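Local coordinates for CDP-glucose 4,6-dehydratase (Salmonella enterica subsp. enterica serovar Typhi, PDB 1WVG), which catalyses the NAD-dependent dehydration of CDP-D-glucose to CDP-4-dehydro-6-deoxy-D-glucose, an early step toward the CDP-3,6-dideoxy-D-mannose of the lipopolysaccharide O-antigen, at residues Asn129-Lys134 with Cys163-Ala168. Numbering follows the deposited sequence.
Sequences NITSDK and CAELVA. With CXY (cytidine-5'-diphospho-beta-D-xylose), chain D; APR (adenosine-5-diphosphoribose), chain C.
T131, just past the end of strand 126-130, meets E165 of helix 156-175 almost at a right angle, side chain across side chain. CB of T131 lies 3.4 Å from E165 OE2. With chi1 at 63°, OG1 is flanked by both backbone branches, N and C, and donates a short hydrogen bond, T131 OG1 to E165 OE2, 2.6 Å; the carboxylate receives it on its anti lone pair. The other branch, CG2, also brushes E165 OE2 and comes within 4.3 Å of A164 CB. E165 reaches the hydroxyl by bending at chi2, and its OE1 forms a salt bridge with R192 of the neighbouring strand, so both carboxylate oxygens are engaged. Two residues earlier, N129 lays ND2 against A168 CB at 3.5 Å, while the same amide nitrogen is hydrogen-bonded to S190. The chain then turns toward the substrate analogue: S132 OG accepts from K134 N in an ST turn, and K134 NZ donates to CXY O1B at 2.8 Å. I130 CG2 touches APR O4D. This is helix-on-sheet packing in the Rossmann fold of a short-chain dehydrogenase/reductase, where the end of a central parallel strand and the loop after it border both the nucleotide-sugar pocket and the ADP-ribose pocket, consistent with the NAD site.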
# COMPACT_ATOMS: atom_id res chain seq x y z
N ASN A 129 4.27 24.81 9.44
CA ASN A 129 5.58 24.17 9.36
C ASN A 129 5.97 23.86 7.90
O ASN A 129 5.43 22.99 7.25
CB ASN A 129 5.66 22.94 10.31
CG ASN A 129 6.90 22.08 10.14
OD1 ASN A 129 7.99 22.62 10.02
ND2 ASN A 129 6.78 20.74 10.10
N ILE A 130 6.94 24.58 7.37
CA ILE A 130 7.40 24.36 6.03
C ILE A 130 8.37 23.19 5.95
O ILE A 130 9.46 23.21 6.52
CB ILE A 130 8.13 25.58 5.48
CG1 ILE A 130 7.11 26.64 5.06
CG2 ILE A 130 8.95 25.11 4.27
CD1 ILE A 130 6.32 27.18 6.21
N THR A 131 7.98 22.15 5.22
CA THR A 131 8.88 21.02 5.09
C THR A 131 9.51 21.04 3.70
O THR A 131 10.25 21.97 3.36
CB THR A 131 8.28 19.66 5.54
OG1 THR A 131 7.17 19.33 4.72
CG2 THR A 131 7.83 19.74 6.99
N SER A 132 9.18 20.09 2.85
CA SER A 132 9.74 20.07 1.51
C SER A 132 9.06 19.02 0.65
O SER A 132 8.52 18.01 1.16
CB SER A 132 11.18 19.59 1.68
OG SER A 132 11.82 19.33 0.45
N ASP A 133 9.16 19.21 -0.65
CA ASP A 133 8.64 18.21 -1.58
C ASP A 133 9.50 16.93 -1.48
O ASP A 133 9.10 15.84 -1.88
CB ASP A 133 8.52 18.75 -3.03
CG ASP A 133 9.78 19.29 -3.71
OD1 ASP A 133 9.76 19.82 -4.82
OD2 ASP A 133 10.89 19.08 -3.06
N LYS A 134 10.70 17.03 -0.88
CA LYS A 134 11.57 15.89 -0.73
C LYS A 134 11.29 15.01 0.48
O LYS A 134 12.01 14.06 0.73
CB LYS A 134 13.02 16.34 -0.69
CG LYS A 134 13.27 17.14 -1.94
CD LYS A 134 14.66 16.99 -2.51
CE LYS A 134 15.05 18.22 -3.32
NZ LYS A 134 13.99 18.66 -4.25
N CYS A 163 11.93 13.41 8.42
CA CYS A 163 11.91 13.44 9.87
C CYS A 163 11.16 14.66 10.39
O CYS A 163 10.43 14.55 11.39
CB CYS A 163 13.32 13.49 10.46
SG CYS A 163 14.26 11.96 10.20
N ALA A 164 11.35 15.84 9.75
CA ALA A 164 10.63 17.06 10.19
C ALA A 164 9.11 16.83 10.10
O ALA A 164 8.31 17.27 10.93
CB ALA A 164 11.08 18.31 9.43
N GLU A 165 8.69 16.08 9.08
CA GLU A 165 7.27 15.76 8.91
C GLU A 165 6.79 14.89 10.05
O GLU A 165 5.75 15.13 10.65
CB GLU A 165 7.11 14.98 7.58
CG GLU A 165 6.90 15.94 6.41
CD GLU A 165 5.55 16.62 6.45
OE1 GLU A 165 4.61 16.20 7.08
OE2 GLU A 165 5.48 17.70 5.72
N LEU A 166 7.58 13.88 10.41
CA LEU A 166 7.23 12.98 11.51
C LEU A 166 7.14 13.76 12.82
O LEU A 166 6.23 13.58 13.64
CB LEU A 166 8.30 11.86 11.69
CG LEU A 166 8.00 10.51 11.04
CD1 LEU A 166 7.90 10.61 9.52
CD2 LEU A 166 9.08 9.51 11.41
N VAL A 167 8.11 14.63 13.02
CA VAL A 167 8.15 15.43 14.23
C VAL A 167 6.88 16.23 14.44
O VAL A 167 6.31 16.21 15.53
CB VAL A 167 9.30 16.39 14.18
CG1 VAL A 167 9.06 17.47 15.24
CG2 VAL A 167 10.62 15.65 14.36
N ALA A 168 6.47 16.97 13.40
CA ALA A 168 5.26 17.79 13.48
C ALA A 168 4.01 16.93 13.73
O ALA A 168 3.09 17.27 14.49
CB ALA A 168 5.07 18.57 12.19
O1B CXY D . 15.40 19.90 -6.34
PB CXY D . 16.50 20.60 -5.56
O2B CXY D . 17.70 19.74 -5.29
O1' CXY D . 15.89 21.18 -4.15
O3A CXY D . 16.71 21.77 -6.55
PA CXY D . 17.96 22.15 -7.55
O1A CXY D . 17.57 23.45 -8.17
O2A CXY D . 19.24 22.18 -6.82
O5D CXY D . 17.94 20.91 -8.56
C5D CXY D . 16.91 20.87 -9.55
C4D CXY D . 17.30 19.85 -10.60
O4D CXY D . 18.14 20.52 -11.57
C3D CXY D . 18.03 18.60 -10.14
O3D CXY D . 17.73 17.37 -10.89
C2D CXY D . 19.47 19.08 -10.37
O2D CXY D . 20.33 17.94 -10.49
C1D CXY D . 19.31 19.77 -11.71
N1 CXY D . 20.41 20.70 -12.03
C6 CXY D . 20.66 21.79 -11.22
C5 CXY D . 21.61 22.65 -11.47
C4 CXY D . 22.46 22.51 -12.60
N3 CXY D . 22.14 21.40 -13.40
C2 CXY D . 21.15 20.46 -13.17
N4 CXY D . 23.39 23.25 -12.91
O2 CXY D . 20.95 19.49 -13.91
C1' CXY D . 15.28 22.45 -4.27
C2' CXY D . 15.65 23.21 -3.02
C3' CXY D . 15.07 22.43 -1.86
C4' CXY D . 13.55 22.31 -2.00
C5' CXY D . 13.21 21.67 -3.34
O2' CXY D . 17.08 23.30 -2.85
O3' CXY D . 15.32 23.14 -0.63
O4' CXY D . 13.01 21.56 -0.92
O5' CXY D . 13.83 22.38 -4.42
N1 APR C . 19.14 28.86 12.59
C2 APR C . 18.33 29.82 12.09
N3 APR C . 18.05 30.08 10.85
C4 APR C . 18.67 29.23 10.00
C5 APR C . 19.49 28.20 10.33
C6 APR C . 19.76 28.02 11.72
N6 APR C . 20.51 27.05 12.28
N7 APR C . 19.92 27.53 9.20
C8 APR C . 19.34 28.18 8.19
N9 APR C . 18.58 29.22 8.63
C1' APR C . 17.81 30.18 7.87
C2' APR C . 18.70 31.01 6.98
O2' APR C . 19.38 31.99 7.76
C3' APR C . 17.63 31.60 6.06
O3' APR C . 16.85 32.68 6.58
O4' APR C . 17.00 29.49 6.96
C4' APR C . 16.75 30.34 5.84
C5' APR C . 17.14 29.50 4.65
O5' APR C . 16.81 30.27 3.46
PA APR C . 17.39 29.88 2.00
O1A APR C . 18.75 29.18 2.07
O2A APR C . 17.15 31.08 1.05
O3A APR C . 16.39 28.74 1.57
PB APR C . 14.86 28.92 1.05
O1B APR C . 14.87 28.57 -0.42
O2B APR C . 14.25 30.23 1.50
O5D APR C . 14.15 27.82 1.95
C5D APR C . 13.17 28.26 2.91
O4D APR C . 11.61 26.37 2.50
O1D APR C . 12.07 24.83 0.80
C1D APR C . 12.08 25.08 2.23
O2D APR C . 13.94 23.79 3.18
C2D APR C . 13.52 25.08 2.71
O3D APR C . 12.92 25.17 5.01
C3D APR C . 13.44 25.96 3.94
C4D APR C . 12.49 27.03 3.47